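Local coordinates for protein lipase (Photobacterium sp. M37, PDB 2ORY) that hydrolyses the ester bonds of triacylglycerols, acting as a cold-adapted lipase of the alpha/beta hydrolase fold, at residues Y219-L224 against Q285-T290; K111-A116 against R121-S126; Q7-F12 against K167-G172; T171-G176 against V314-L319; S13-Y18 against M72-Q77. All coordinates share one frame; numbering follows the deposited sequence.

Interaction 1: residues Y219-L224 against Q285-T290; sequences YFDDCL and QIKAET
A chi1 of 179° carries the ring of Phe220 away from its own backbone N and over to Ile286, while the next residue, Asp221, turns its carboxylate to the N side (chi1 -74°) and reaches Lys287. Ile286 lays CG2 3.6 Å from CD2 of Phe220, and its CD1 makes an off-centre CH-pi contact 4.3 Å from the ring centroid. Leu224 CD1 sits over the other face, offset toward the rim. Helix 214-224 follows the outermost strand 199-206 of the alpha/beta hydrolase sheet, and here it receives the loop between helices 265-278 and 304-319. The loop is fastened by Lys287 N, which donates to the syn lone pair of Asp221 OD1 at 2.9 Å with an N-H...O angle of 159°. Asp221 OD2 accepts a hydrogen bond from a water at 2.7 Å; the same water donates to Gln285 O and accepts from Ala288 N. The bent chain of Lys287 passes CD 3.3 Å from Asp221 OD1, but its NZ binds the carbonyls of Cys228 and Gly225.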
# COMPACT_ATOMS: atom_id res chain seq x y z
N TYR A 219 -7.21 1.36 17.65
CA TYR A 219 -8.56 1.01 17.27
C TYR A 219 -8.48 0.02 16.10
O TYR A 219 -9.17 -1.00 16.09
CB TYR A 219 -9.33 2.24 16.85
CG TYR A 219 -10.68 1.91 16.28
CD1 TYR A 219 -11.69 1.37 17.08
CD2 TYR A 219 -10.95 2.11 14.93
CE1 TYR A 219 -12.93 1.04 16.55
CE2 TYR A 219 -12.19 1.78 14.39
CZ TYR A 219 -13.17 1.25 15.20
OH TYR A 219 -14.38 0.90 14.64
N PHE A 220 -7.64 0.32 15.11
CA PHE A 220 -7.48 -0.58 13.96
C PHE A 220 -7.13 -2.02 14.41
O PHE A 220 -7.71 -2.99 13.91
CB PHE A 220 -6.37 -0.07 13.04
CG PHE A 220 -6.13 -0.94 11.85
CD1 PHE A 220 -6.81 -0.72 10.66
CD2 PHE A 220 -5.25 -2.02 11.93
CE1 PHE A 220 -6.62 -1.56 9.56
CE2 PHE A 220 -5.05 -2.87 10.85
CZ PHE A 220 -5.74 -2.64 9.66
N ASP A 221 -6.17 -2.15 15.32
CA ASP A 221 -5.74 -3.46 15.81
C ASP A 221 -6.90 -4.22 16.43
O ASP A 221 -7.14 -5.39 16.12
CB ASP A 221 -4.62 -3.30 16.84
CG ASP A 221 -3.30 -2.92 16.21
OD1 ASP A 221 -3.25 -2.85 14.96
OD2 ASP A 221 -2.32 -2.69 16.95
N ASP A 222 -7.62 -3.54 17.31
CA ASP A 222 -8.76 -4.14 17.97
C ASP A 222 -9.84 -4.55 16.97
O ASP A 222 -10.59 -5.49 17.21
CB ASP A 222 -9.33 -3.16 19.01
CG ASP A 222 -10.37 -3.81 19.89
OD1 ASP A 222 -11.59 -3.67 19.61
OD2 ASP A 222 -9.97 -4.47 20.87
N CYS A 223 -9.90 -3.87 15.82
CA CYS A 223 -10.91 -4.19 14.80
C CYS A 223 -10.54 -5.30 13.82
O CYS A 223 -11.38 -6.12 13.49
CB CYS A 223 -11.27 -2.96 14.00
SG CYS A 223 -12.24 -1.81 14.91
N LEU A 224 -9.30 -5.30 13.33
CA LEU A 224 -8.89 -6.34 12.39
C LEU A 224 -8.17 -7.50 13.05
O LEU A 224 -8.19 -8.63 12.54
CB LEU A 224 -8.00 -5.80 11.28
CG LEU A 224 -8.83 -5.04 10.25
CD1 LEU A 224 -9.03 -3.62 10.72
CD2 LEU A 224 -8.13 -5.08 8.92
N GLN A 285 2.54 2.77 14.09
CA GLN A 285 2.27 1.69 13.15
C GLN A 285 1.12 0.84 13.67
O GLN A 285 0.93 0.71 14.88
CB GLN A 285 3.54 0.84 13.07
CG GLN A 285 4.01 0.32 11.72
CD GLN A 285 3.51 1.06 10.49
OE1 GLN A 285 2.33 1.00 10.17
NE2 GLN A 285 4.42 1.73 9.78
N ILE A 286 0.33 0.29 12.74
CA ILE A 286 -0.78 -0.61 13.06
C ILE A 286 -0.02 -1.92 13.23
O ILE A 286 1.02 -2.11 12.60
CB ILE A 286 -1.79 -0.77 11.89
CG1 ILE A 286 -1.03 -1.10 10.60
CG2 ILE A 286 -2.63 0.49 11.74
CD1 ILE A 286 -1.93 -1.31 9.38
N LYS A 287 -0.53 -2.84 14.06
CA LYS A 287 0.17 -4.10 14.33
C LYS A 287 1.65 -3.76 14.50
O LYS A 287 2.53 -4.32 13.84
CB LYS A 287 -0.03 -5.09 13.19
CG LYS A 287 -1.50 -5.30 12.77
CD LYS A 287 -2.41 -5.81 13.90
CE LYS A 287 -1.95 -7.16 14.45
NZ LYS A 287 -2.08 -8.26 13.45
N ALA A 288 1.93 -2.82 15.39
CA ALA A 288 3.29 -2.37 15.65
C ALA A 288 4.23 -3.42 16.25
O ALA A 288 5.45 -3.27 16.18
CB ALA A 288 3.26 -1.13 16.54
N GLU A 289 3.69 -4.48 16.83
CA GLU A 289 4.54 -5.50 17.43
C GLU A 289 4.88 -6.61 16.44
O GLU A 289 5.66 -7.51 16.76
CB GLU A 289 3.88 -6.12 18.66
CG GLU A 289 3.37 -5.14 19.70
CD GLU A 289 1.87 -4.89 19.58
OE1 GLU A 289 1.27 -4.43 20.57
OE2 GLU A 289 1.30 -5.16 18.50
N THR A 290 4.29 -6.55 15.26
CA THR A 290 4.56 -7.57 14.26
C THR A 290 6.04 -7.61 13.89
O THR A 290 6.66 -6.58 13.64
CB THR A 290 3.75 -7.31 12.99
OG1 THR A 290 2.36 -7.48 13.26
CG2 THR A 290 4.18 -8.27 11.89
O HOH W 1 -0.03 -1.30 16.55

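Interaction 2: residues K111-A116 against R121-S126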
# COMPACT_ATOMS: atom_id res chain seq x y z
N LYS A 111 -6.66 14.81 10.66
CA LYS A 111 -8.12 14.79 10.70
C LYS A 111 -8.61 13.63 11.57
O LYS A 111 -8.04 12.54 11.57
CB LYS A 111 -8.71 14.66 9.29
CG LYS A 111 -8.90 16.01 8.59
CD LYS A 111 -9.54 15.88 7.22
CE LYS A 111 -10.05 17.22 6.69
NZ LYS A 111 -8.99 18.28 6.63
N LYS A 112 -9.67 13.87 12.33
CA LYS A 112 -10.16 12.80 13.18
C LYS A 112 -10.81 11.77 12.27
O LYS A 112 -11.44 12.12 11.27
CB LYS A 112 -11.16 13.33 14.22
CG LYS A 112 -12.48 13.81 13.66
CD LYS A 112 -13.66 13.32 14.50
CE LYS A 112 -13.64 13.89 15.91
NZ LYS A 112 -14.66 13.20 16.78
N TRP A 113 -10.60 10.50 12.61
CA TRP A 113 -11.18 9.39 11.86
C TRP A 113 -12.68 9.64 11.86
O TRP A 113 -13.32 9.74 12.91
CB TRP A 113 -10.85 8.08 12.57
CG TRP A 113 -11.39 6.87 11.89
CD1 TRP A 113 -12.29 5.97 12.40
CD2 TRP A 113 -11.02 6.37 10.59
NE1 TRP A 113 -12.49 4.95 11.51
CE2 TRP A 113 -11.73 5.16 10.39
CE3 TRP A 113 -10.17 6.83 9.58
CZ2 TRP A 113 -11.61 4.40 9.22
CZ3 TRP A 113 -10.04 6.07 8.41
CH2 TRP A 113 -10.76 4.87 8.24
N PRO A 114 -13.27 9.76 10.66
CA PRO A 114 -14.71 10.02 10.60
C PRO A 114 -15.68 8.86 10.70
O PRO A 114 -16.88 9.09 10.82
CB PRO A 114 -14.85 10.79 9.28
CG PRO A 114 -13.77 10.25 8.42
CD PRO A 114 -12.61 10.00 9.37
N TYR A 115 -15.20 7.62 10.70
CA TYR A 115 -16.13 6.50 10.72
C TYR A 115 -16.33 5.72 12.01
O TYR A 115 -17.02 4.71 12.01
CB TYR A 115 -15.76 5.53 9.59
CG TYR A 115 -15.54 6.25 8.28
CD1 TYR A 115 -14.25 6.48 7.79
CD2 TYR A 115 -16.62 6.76 7.56
CE1 TYR A 115 -14.04 7.19 6.62
CE2 TYR A 115 -16.42 7.47 6.40
CZ TYR A 115 -15.14 7.69 5.93
OH TYR A 115 -14.97 8.41 4.79
N ALA A 116 -15.72 6.16 13.10
CA ALA A 116 -15.88 5.50 14.39
C ALA A 116 -15.25 6.34 15.50
O ALA A 116 -14.30 7.09 15.26
CB ALA A 116 -15.26 4.11 14.37
N ARG A 121 -10.81 8.41 23.68
CA ARG A 121 -9.74 8.28 22.67
C ARG A 121 -9.93 9.32 21.57
O ARG A 121 -11.05 9.75 21.28
CB ARG A 121 -9.74 6.88 22.05
CG ARG A 121 -9.57 5.75 23.04
CD ARG A 121 -8.23 5.80 23.76
NE ARG A 121 -8.15 4.80 24.83
CZ ARG A 121 -7.10 4.61 25.62
NH1 ARG A 121 -6.01 5.35 25.46
NH2 ARG A 121 -7.14 3.69 26.57
N ILE A 122 -8.83 9.74 20.95
CA ILE A 122 -8.88 10.71 19.87
C ILE A 122 -8.18 10.09 18.66
O ILE A 122 -6.97 10.21 18.51
CB ILE A 122 -8.16 12.02 20.25
CG1 ILE A 122 -8.87 12.71 21.41
CG2 ILE A 122 -8.17 12.96 19.07
CD1 ILE A 122 -8.66 12.05 22.74
N LEU A 123 -8.96 9.42 17.82
CA LEU A 123 -8.45 8.78 16.61
C LEU A 123 -8.26 9.80 15.53
O LEU A 123 -9.18 10.52 15.18
CB LEU A 123 -9.43 7.72 16.10
CG LEU A 123 -9.70 6.49 16.95
CD1 LEU A 123 -10.21 6.91 18.32
CD2 LEU A 123 -10.71 5.60 16.23
N LYS A 124 -7.04 9.87 15.00
CA LYS A 124 -6.73 10.80 13.94
C LYS A 124 -5.79 10.21 12.90
O LYS A 124 -4.92 9.39 13.21
CB LYS A 124 -6.10 12.07 14.52
CG LYS A 124 -7.06 12.95 15.30
CD LYS A 124 -6.38 14.23 15.78
CE LYS A 124 -7.35 15.10 16.59
NZ LYS A 124 -6.70 16.31 17.14
N ILE A 125 -6.00 10.63 11.66
CA ILE A 125 -5.17 10.21 10.56
C ILE A 125 -4.56 11.46 9.94
O ILE A 125 -5.08 12.56 10.09
CB ILE A 125 -6.00 9.46 9.50
CG1 ILE A 125 -7.18 10.32 9.05
CG2 ILE A 125 -6.48 8.13 10.07
CD1 ILE A 125 -7.99 9.69 7.93
N SER A 126 -3.44 11.30 9.24
CA SER A 126 -2.80 12.45 8.61
C SER A 126 -3.73 12.91 7.49
O SER A 126 -4.50 12.12 6.95
CB SER A 126 -1.48 12.04 7.98
OG SER A 126 -1.72 11.16 6.89
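The indole of Trp113 has Ile125 CD1 in its plane at the benzo edge, 4.0 Å from CE3, and Tyr115 CD1 on one face, 3.6 Å above the plane. The Tyr115 ring in turn holds Pro114 CG on one of its faces and points an edge at Trp113 CE2. On the pyrrole side Leu123 joins in, its CB 3.8 Å from Trp113 CB and its CD2 approaching the ring obliquely. The backbones form a short antiparallel beta hairpin, strands 110-112 and 124-126. Lys111 and Ile125 are the hydrogen-bonded pair: Lys111 N donates to Ile125 O and Ile125 N to Lys111 O, each at 2.8 Å and close to straight. In the next, non-hydrogen-bonded pair the CA atoms of Lys112 and Lys124 come within 4.0 Å, while their amino ends lead off in different directions. Trp113 N still reaches Leu123 O at 2.9 Å, but from 47° above the carbonyl plane, as the ladder gives way to loop. Backbone bonds thus fix the hairpin, and Leu123 and Ile125 pack on the buried indole, which also meets Phe216 edge-to-face; the ring's one polar atom, NE1, is satisfied by Asp189 OD2.

Interaction 3: residues Q7-F12 against K167-G172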
# COMPACT_ATOMS: atom_id res chain seq x y z
N GLN A 7 2.00 -14.26 -0.13
CA GLN A 7 2.73 -14.24 -1.39
C GLN A 7 1.79 -13.88 -2.53
O GLN A 7 2.16 -13.18 -3.48
CB GLN A 7 3.35 -15.61 -1.66
CG GLN A 7 4.37 -16.04 -0.63
CD GLN A 7 4.91 -17.42 -0.92
OE1 GLN A 7 4.18 -18.41 -0.87
NE2 GLN A 7 6.19 -17.49 -1.25
N LEU A 8 0.55 -14.35 -2.44
CA LEU A 8 -0.41 -14.06 -3.48
C LEU A 8 -0.72 -12.59 -3.51
O LEU A 8 -0.71 -11.98 -4.57
CB LEU A 8 -1.69 -14.86 -3.27
CG LEU A 8 -2.77 -14.64 -4.33
CD1 LEU A 8 -2.25 -15.09 -5.69
CD2 LEU A 8 -4.00 -15.45 -3.95
N MET A 9 -1.01 -12.01 -2.35
CA MET A 9 -1.31 -10.59 -2.26
C MET A 9 -0.10 -9.71 -2.66
O MET A 9 -0.27 -8.58 -3.11
CB MET A 9 -1.76 -10.25 -0.83
CG MET A 9 -3.04 -10.95 -0.38
SD MET A 9 -4.45 -10.84 -1.51
CE MET A 9 -4.98 -9.28 -1.24
N LEU A 10 1.12 -10.22 -2.48
CA LEU A 10 2.31 -9.48 -2.88
C LEU A 10 2.27 -9.36 -4.40
O LEU A 10 2.61 -8.33 -4.97
CB LEU A 10 3.59 -10.23 -2.49
CG LEU A 10 4.88 -9.50 -2.89
CD1 LEU A 10 4.99 -8.23 -2.03
CD2 LEU A 10 6.10 -10.39 -2.69
N ALA A 11 1.84 -10.45 -5.04
CA ALA A 11 1.72 -10.50 -6.49
C ALA A 11 0.70 -9.49 -7.00
O ALA A 11 0.91 -8.84 -8.02
CB ALA A 11 1.33 -11.92 -6.93
N PHE A 12 -0.42 -9.36 -6.30
CA PHE A 12 -1.45 -8.41 -6.71
C PHE A 12 -1.00 -6.99 -6.43
O PHE A 12 -1.29 -6.08 -7.19
CB PHE A 12 -2.76 -8.67 -5.96
CG PHE A 12 -3.51 -9.87 -6.46
CD1 PHE A 12 -3.77 -10.95 -5.62
CD2 PHE A 12 -4.00 -9.89 -7.77
CE1 PHE A 12 -4.51 -12.04 -6.07
CE2 PHE A 12 -4.73 -10.97 -8.23
CZ PHE A 12 -4.99 -12.05 -7.38
N LYS A 167 -16.03 -12.49 0.74
CA LYS A 167 -14.73 -12.45 1.37
C LYS A 167 -13.95 -11.40 0.58
O LYS A 167 -13.93 -11.42 -0.64
CB LYS A 167 -14.10 -13.84 1.24
CG LYS A 167 -12.69 -14.02 1.68
CD LYS A 167 -12.10 -15.22 0.92
CE LYS A 167 -10.87 -15.83 1.60
NZ LYS A 167 -11.26 -16.60 2.81
N ILE A 168 -13.35 -10.45 1.28
CA ILE A 168 -12.58 -9.44 0.60
C ILE A 168 -11.26 -9.21 1.31
O ILE A 168 -11.24 -9.01 2.51
CB ILE A 168 -13.33 -8.07 0.53
CG1 ILE A 168 -14.59 -8.21 -0.33
CG2 ILE A 168 -12.40 -6.97 -0.04
CD1 ILE A 168 -15.27 -6.90 -0.66
N CYS A 169 -10.16 -9.28 0.56
CA CYS A 169 -8.84 -8.98 1.12
C CYS A 169 -8.39 -7.68 0.44
O CYS A 169 -8.44 -7.55 -0.78
CB CYS A 169 -7.84 -10.10 0.81
SG CYS A 169 -6.25 -9.84 1.65
N VAL A 170 -7.98 -6.69 1.23
CA VAL A 170 -7.52 -5.42 0.67
C VAL A 170 -6.02 -5.40 0.84
O VAL A 170 -5.51 -5.52 1.95
CB VAL A 170 -8.14 -4.21 1.41
CG1 VAL A 170 -7.85 -2.93 0.61
CG2 VAL A 170 -9.65 -4.44 1.64
N THR A 171 -5.30 -5.27 -0.27
CA THR A 171 -3.84 -5.27 -0.23
C THR A 171 -3.23 -4.10 -1.01
O THR A 171 -3.89 -3.44 -1.82
CB THR A 171 -3.29 -6.61 -0.77
OG1 THR A 171 -1.91 -6.71 -0.47
CG2 THR A 171 -3.47 -6.69 -2.27
N GLY A 172 -1.95 -3.84 -0.75
CA GLY A 172 -1.26 -2.76 -1.42
C GLY A 172 0.13 -2.61 -0.86
O GLY A 172 0.40 -3.04 0.27
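Met9 is the first residue of helix 7-12 to meet strand 167-172 and makes most of the contact. Bends at chi2 (-50°) and chi3 (-77°) fold its thioether across the strand, with SD 3.8 Å from SG of Cys169. Nearer the helix, Met9 CB lies 3.6 Å from OG1 of Thr171. The methyl CE is modelled near Cys169 and Thr171, but too close to Thr171 to be trusted. One turn on, Phe12 touches Thr171 CG2 with its CB at 4.2 Å; its ring leads away to Phe47 and Trp52. The contact itself is apolar, and the buried Thr171 OG1 is engaged by Ile204 O and Ser13 OG. Helix and strand axes approach to 7.6 Å and cross at -58°. Helix 5-15 thereby covers one face of the central sheet, also touching strand 84-90 at Val86 and strand 199-206 at Phe206, while Val170 points from the other face to helix 175-189, the layered build of an alpha/beta hydrolase.

Interaction 4: residues T171-G176 against V314-L319; sequences TGHSKG and VGYPEL
His173 turns the edge of its imidazole to the face of Tyr316 in a T-shaped pair, the centroids 5.5 Å apart and the planes at 81°. The nearest atoms are His173 NE2 and Tyr316 CD1 at 4.0 Å, the latter lying near the imidazole plane. Both nitrogens of His173 are engaged, NE2 with His312 O and ND1 with the hydroxyl of Tyr17, and this holds the ring against rotation. The phenol is anchored at its far end, where Tyr316 OH bonds to Asp236 OD2 and Asn233 N. The segment Gly172-His173-Ser174-Lys175-Gly176 matches the GxSxG nucleophile elbow of lipases, with Ser174 in a strained backbone conformation with positive phi (phi 65°, psi -131°), as expected of the nucleophile of such an elbow, between strand 166-173 and helix 175-189. Ser174 OG is hydrogen-bonded to His312 NE2, consistent with a Ser174-His312-Asp236 triad. His173 and Tyr316 would then be second-shell residues, one gripping the backbone of the probable catalytic histidine and the other the carboxylate of the probable acid. Further out, Phe206 touches both rings, and Leu10 and Tyr14 of helix 5-15 pack on Tyr316. Pro317 coincides with a kink in helix 304-319 and rests on Tyr14.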
# COMPACT_ATOMS: atom_id res chain seq x y z
N THR A 171 -5.30 -5.27 -0.27
CA THR A 171 -3.84 -5.27 -0.23
C THR A 171 -3.23 -4.10 -1.01
O THR A 171 -3.89 -3.44 -1.82
CB THR A 171 -3.29 -6.61 -0.77
OG1 THR A 171 -1.91 -6.71 -0.47
CG2 THR A 171 -3.47 -6.69 -2.27
N GLY A 172 -1.95 -3.84 -0.75
CA GLY A 172 -1.26 -2.76 -1.42
C GLY A 172 0.13 -2.61 -0.86
O GLY A 172 0.40 -3.04 0.27
N HIS A 173 1.02 -2.01 -1.65
CA HIS A 173 2.43 -1.79 -1.30
C HIS A 173 2.78 -0.30 -1.26
O HIS A 173 2.22 0.49 -2.00
CB HIS A 173 3.31 -2.52 -2.34
CG HIS A 173 4.78 -2.24 -2.21
ND1 HIS A 173 5.41 -1.20 -2.86
CD2 HIS A 173 5.74 -2.88 -1.50
CE1 HIS A 173 6.69 -1.21 -2.56
NE2 HIS A 173 6.92 -2.22 -1.74
N SER A 174 3.71 0.07 -0.38
CA SER A 174 4.16 1.46 -0.27
C SER A 174 3.00 2.33 0.23
O SER A 174 2.37 2.01 1.22
CB SER A 174 4.68 1.94 -1.64
OG SER A 174 5.37 3.18 -1.56
N LYS A 175 2.73 3.46 -0.44
CA LYS A 175 1.59 4.26 -0.03
C LYS A 175 0.34 3.34 -0.03
O LYS A 175 -0.58 3.52 0.77
CB LYS A 175 1.36 5.41 -1.02
CG LYS A 175 2.14 6.67 -0.72
CD LYS A 175 1.72 7.78 -1.68
CE LYS A 175 2.25 9.13 -1.23
NZ LYS A 175 1.90 10.23 -2.18
N GLY A 176 0.35 2.36 -0.93
CA GLY A 176 -0.74 1.42 -1.04
C GLY A 176 -0.90 0.55 0.19
O GLY A 176 -1.97 -0.02 0.44
N VAL A 314 12.64 -4.05 -4.28
CA VAL A 314 13.15 -5.39 -4.54
C VAL A 314 13.10 -6.28 -3.30
O VAL A 314 12.88 -7.48 -3.40
CB VAL A 314 14.61 -5.33 -5.07
CG1 VAL A 314 15.06 -6.71 -5.51
CG2 VAL A 314 14.70 -4.38 -6.23
N GLY A 315 13.28 -5.66 -2.14
CA GLY A 315 13.30 -6.38 -0.88
C GLY A 315 12.20 -7.39 -0.62
O GLY A 315 12.48 -8.54 -0.25
N TYR A 316 10.95 -6.97 -0.79
CA TYR A 316 9.82 -7.85 -0.53
C TYR A 316 9.78 -9.12 -1.36
O TYR A 316 9.73 -10.22 -0.79
CB TYR A 316 8.51 -7.05 -0.64
CG TYR A 316 8.46 -5.96 0.43
CD1 TYR A 316 9.19 -4.78 0.29
CD2 TYR A 316 7.83 -6.19 1.65
CE1 TYR A 316 9.29 -3.85 1.35
CE2 TYR A 316 7.93 -5.27 2.72
CZ TYR A 316 8.66 -4.10 2.56
OH TYR A 316 8.78 -3.21 3.61
N PRO A 317 9.80 -9.02 -2.70
CA PRO A 317 9.76 -10.26 -3.49
C PRO A 317 10.99 -11.12 -3.23
O PRO A 317 10.96 -12.34 -3.40
CB PRO A 317 9.70 -9.76 -4.93
CG PRO A 317 10.32 -8.40 -4.86
CD PRO A 317 9.81 -7.84 -3.56
N GLU A 318 12.08 -10.49 -2.80
CA GLU A 318 13.30 -11.24 -2.53
C GLU A 318 13.24 -12.00 -1.21
O GLU A 318 13.54 -13.19 -1.16
CB GLU A 318 14.49 -10.29 -2.56
CG GLU A 318 15.79 -10.93 -2.13
CD GLU A 318 17.00 -10.25 -2.74
OE1 GLU A 318 17.37 -10.63 -3.88
OE2 GLU A 318 17.57 -9.34 -2.10
N LEU A 319 12.85 -11.32 -0.15
CA LEU A 319 12.77 -11.94 1.17
C LEU A 319 11.60 -12.93 1.29
O LEU A 319 11.49 -13.68 2.25
CB LEU A 319 12.63 -10.86 2.24
CG LEU A 319 13.79 -9.86 2.36
CD1 LEU A 319 13.43 -8.77 3.36
CD2 LEU A 319 15.07 -10.59 2.80

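Interaction 5: residues S13-Y18 against M72-Q77; sequences SYMSYY and MMYVIQ
Tyr74 and Met15 cross at about a right angle where the end of helix 5-15 lies over strand 66-78 of the central alpha/beta hydrolase sheet. In the tyrosine a chi1 of 66° tucks CG over the backbone, which aims the phenol at the helix end and brings its hydroxyl between two neighbouring residues. Met15 comes from the CE1 side: its chain is extended as far as SD and turns only at chi3 (82°), setting CE 3.7 Å from Tyr74 CE1 and 3.4 Å from Tyr74 OH in an oblique approach. Ser16 takes the CE2 side. Its OG lies in the plane of the ring, at the edge, 3.4 Å from Tyr74 CE2. The two hydroxyls do not pair with each other; Ser16 OG and Tyr74 OH both bond to the carbonyl O of Phe12, one turn back in the helix. A single buried backbone oxygen is thus gripped twice, and the phenol is tied to the helix that it packs against. Met37 of helix 30-43 also touches both Tyr74 and Met72. Within the type I turn from Met15 to Tyr18, the carbonyl of Ser16 faces Met72. There Met72, bent at chi2 and chi3, places its CE 3.4 Å from Ser16 O.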
# COMPACT_ATOMS: atom_id res chain seq x y z
N SER A 13 -0.28 -6.81 -5.32
CA SER A 13 0.20 -5.49 -4.97
C SER A 13 1.19 -5.01 -6.02
O SER A 13 1.19 -3.84 -6.39
CB SER A 13 0.88 -5.51 -3.60
OG SER A 13 -0.08 -5.58 -2.55
N TYR A 14 2.03 -5.92 -6.50
CA TYR A 14 3.03 -5.54 -7.51
C TYR A 14 2.50 -5.40 -8.92
O TYR A 14 3.00 -4.59 -9.71
CB TYR A 14 4.23 -6.50 -7.48
CG TYR A 14 5.27 -6.06 -6.45
CD1 TYR A 14 4.91 -5.91 -5.11
CD2 TYR A 14 6.58 -5.76 -6.82
CE1 TYR A 14 5.83 -5.46 -4.15
CE2 TYR A 14 7.52 -5.31 -5.87
CZ TYR A 14 7.14 -5.16 -4.54
OH TYR A 14 8.03 -4.72 -3.58
N MET A 15 1.46 -6.17 -9.24
CA MET A 15 0.84 -6.08 -10.56
C MET A 15 0.19 -4.69 -10.69
O MET A 15 -0.02 -4.20 -11.79
CB MET A 15 -0.24 -7.17 -10.71
CG MET A 15 -0.81 -7.29 -12.12
SD MET A 15 -2.02 -8.64 -12.27
CE MET A 15 -3.46 -7.88 -11.63
N SER A 16 -0.11 -4.08 -9.54
CA SER A 16 -0.70 -2.75 -9.48
C SER A 16 0.20 -1.70 -10.11
O SER A 16 -0.26 -0.68 -10.61
CB SER A 16 -0.94 -2.35 -8.03
OG SER A 16 -1.68 -3.33 -7.36
N TYR A 17 1.50 -1.97 -10.06
CA TYR A 17 2.49 -1.04 -10.58
C TYR A 17 2.69 -0.97 -12.10
O TYR A 17 3.48 -0.15 -12.57
CB TYR A 17 3.83 -1.30 -9.87
CG TYR A 17 3.84 -0.79 -8.44
CD1 TYR A 17 4.17 -1.64 -7.38
CD2 TYR A 17 3.51 0.53 -8.14
CE1 TYR A 17 4.16 -1.18 -6.06
CE2 TYR A 17 3.50 1.00 -6.83
CZ TYR A 17 3.83 0.14 -5.80
OH TYR A 17 3.83 0.60 -4.50
N TYR A 18 2.00 -1.80 -12.86
CA TYR A 18 2.17 -1.74 -14.30
C TYR A 18 1.86 -0.34 -14.78
O TYR A 18 0.88 0.25 -14.34
CB TYR A 18 1.26 -2.74 -15.00
CG TYR A 18 1.92 -4.07 -15.25
CD1 TYR A 18 1.36 -5.25 -14.76
CD2 TYR A 18 3.10 -4.16 -16.00
CE1 TYR A 18 1.95 -6.48 -15.01
CE2 TYR A 18 3.69 -5.38 -16.25
CZ TYR A 18 3.11 -6.54 -15.76
OH TYR A 18 3.68 -7.77 -16.02
N MET A 72 -4.05 4.38 -7.90
CA MET A 72 -4.79 3.42 -8.71
C MET A 72 -5.38 2.32 -7.84
O MET A 72 -4.76 1.88 -6.87
CB MET A 72 -3.87 2.77 -9.76
CG MET A 72 -4.62 1.89 -10.78
SD MET A 72 -5.00 0.18 -10.24
CE MET A 72 -3.64 -0.69 -10.92
N MET A 73 -6.60 1.89 -8.18
CA MET A 73 -7.24 0.82 -7.43
C MET A 73 -8.06 -0.03 -8.38
O MET A 73 -8.65 0.48 -9.35
CB MET A 73 -8.14 1.40 -6.32
CG MET A 73 -8.94 0.34 -5.52
SD MET A 73 -9.67 1.07 -4.08
CE MET A 73 -10.87 2.21 -4.85
N TYR A 74 -8.05 -1.34 -8.14
CA TYR A 74 -8.84 -2.29 -8.93
C TYR A 74 -9.27 -3.43 -8.01
O TYR A 74 -8.77 -3.56 -6.87
CB TYR A 74 -8.04 -2.82 -10.15
CG TYR A 74 -6.83 -3.68 -9.83
CD1 TYR A 74 -6.88 -5.06 -9.97
CD2 TYR A 74 -5.65 -3.11 -9.36
CE1 TYR A 74 -5.78 -5.85 -9.63
CE2 TYR A 74 -4.55 -3.90 -9.01
CZ TYR A 74 -4.62 -5.27 -9.15
OH TYR A 74 -3.57 -6.06 -8.75
N VAL A 75 -10.22 -4.22 -8.49
CA VAL A 75 -10.73 -5.36 -7.74
C VAL A 75 -10.67 -6.63 -8.61
O VAL A 75 -11.16 -6.64 -9.74
CB VAL A 75 -12.20 -5.13 -7.31
CG1 VAL A 75 -12.66 -6.27 -6.42
CG2 VAL A 75 -12.34 -3.80 -6.59
N ILE A 76 -10.05 -7.69 -8.08
CA ILE A 76 -9.95 -8.97 -8.80
C ILE A 76 -10.90 -9.94 -8.11
O ILE A 76 -10.95 -9.99 -6.88
CB ILE A 76 -8.53 -9.63 -8.71
CG1 ILE A 76 -7.44 -8.60 -8.97
CG2 ILE A 76 -8.42 -10.77 -9.69
CD1 ILE A 76 -7.07 -7.82 -7.70
N GLN A 77 -11.64 -10.71 -8.89
CA GLN A 77 -12.56 -11.69 -8.33
C GLN A 77 -12.12 -13.08 -8.77
O GLN A 77 -11.85 -13.30 -9.95
CB GLN A 77 -13.99 -11.43 -8.82
CG GLN A 77 -14.99 -12.48 -8.36
CD GLN A 77 -16.40 -12.24 -8.88
OE1 GLN A 77 -17.35 -12.90 -8.46
NE2 GLN A 77 -16.54 -11.29 -9.79

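Overall arrangement
Interaction 4 holds the probable nucleophile Ser174, and interaction 5 reaches it through Tyr17, whose OH lies 2.9 Å from His173 ND1, a probable hydrogen bond, and 3.3 Å from Ser174 CB. Interaction 3 is next to both: it shares helix 5-15 with interaction 5, centres about 9 Å apart, and Thr171 and Gly172 with interaction 4, centres about 11 Å apart. Leu10 CD2 of interaction 3 lies 3.8 Å from Pro317 CA, so the N-terminal helix bridges the sheet and helix 304-319. Interactions 1 and 2, centres about 15 Å apart, are joined by Tyr219, whose CB is 3.7 Å from Leu123 CD2. Interactions 1 and 5, about 24 Å apart between centres, lie on opposite sides of the chain's centre.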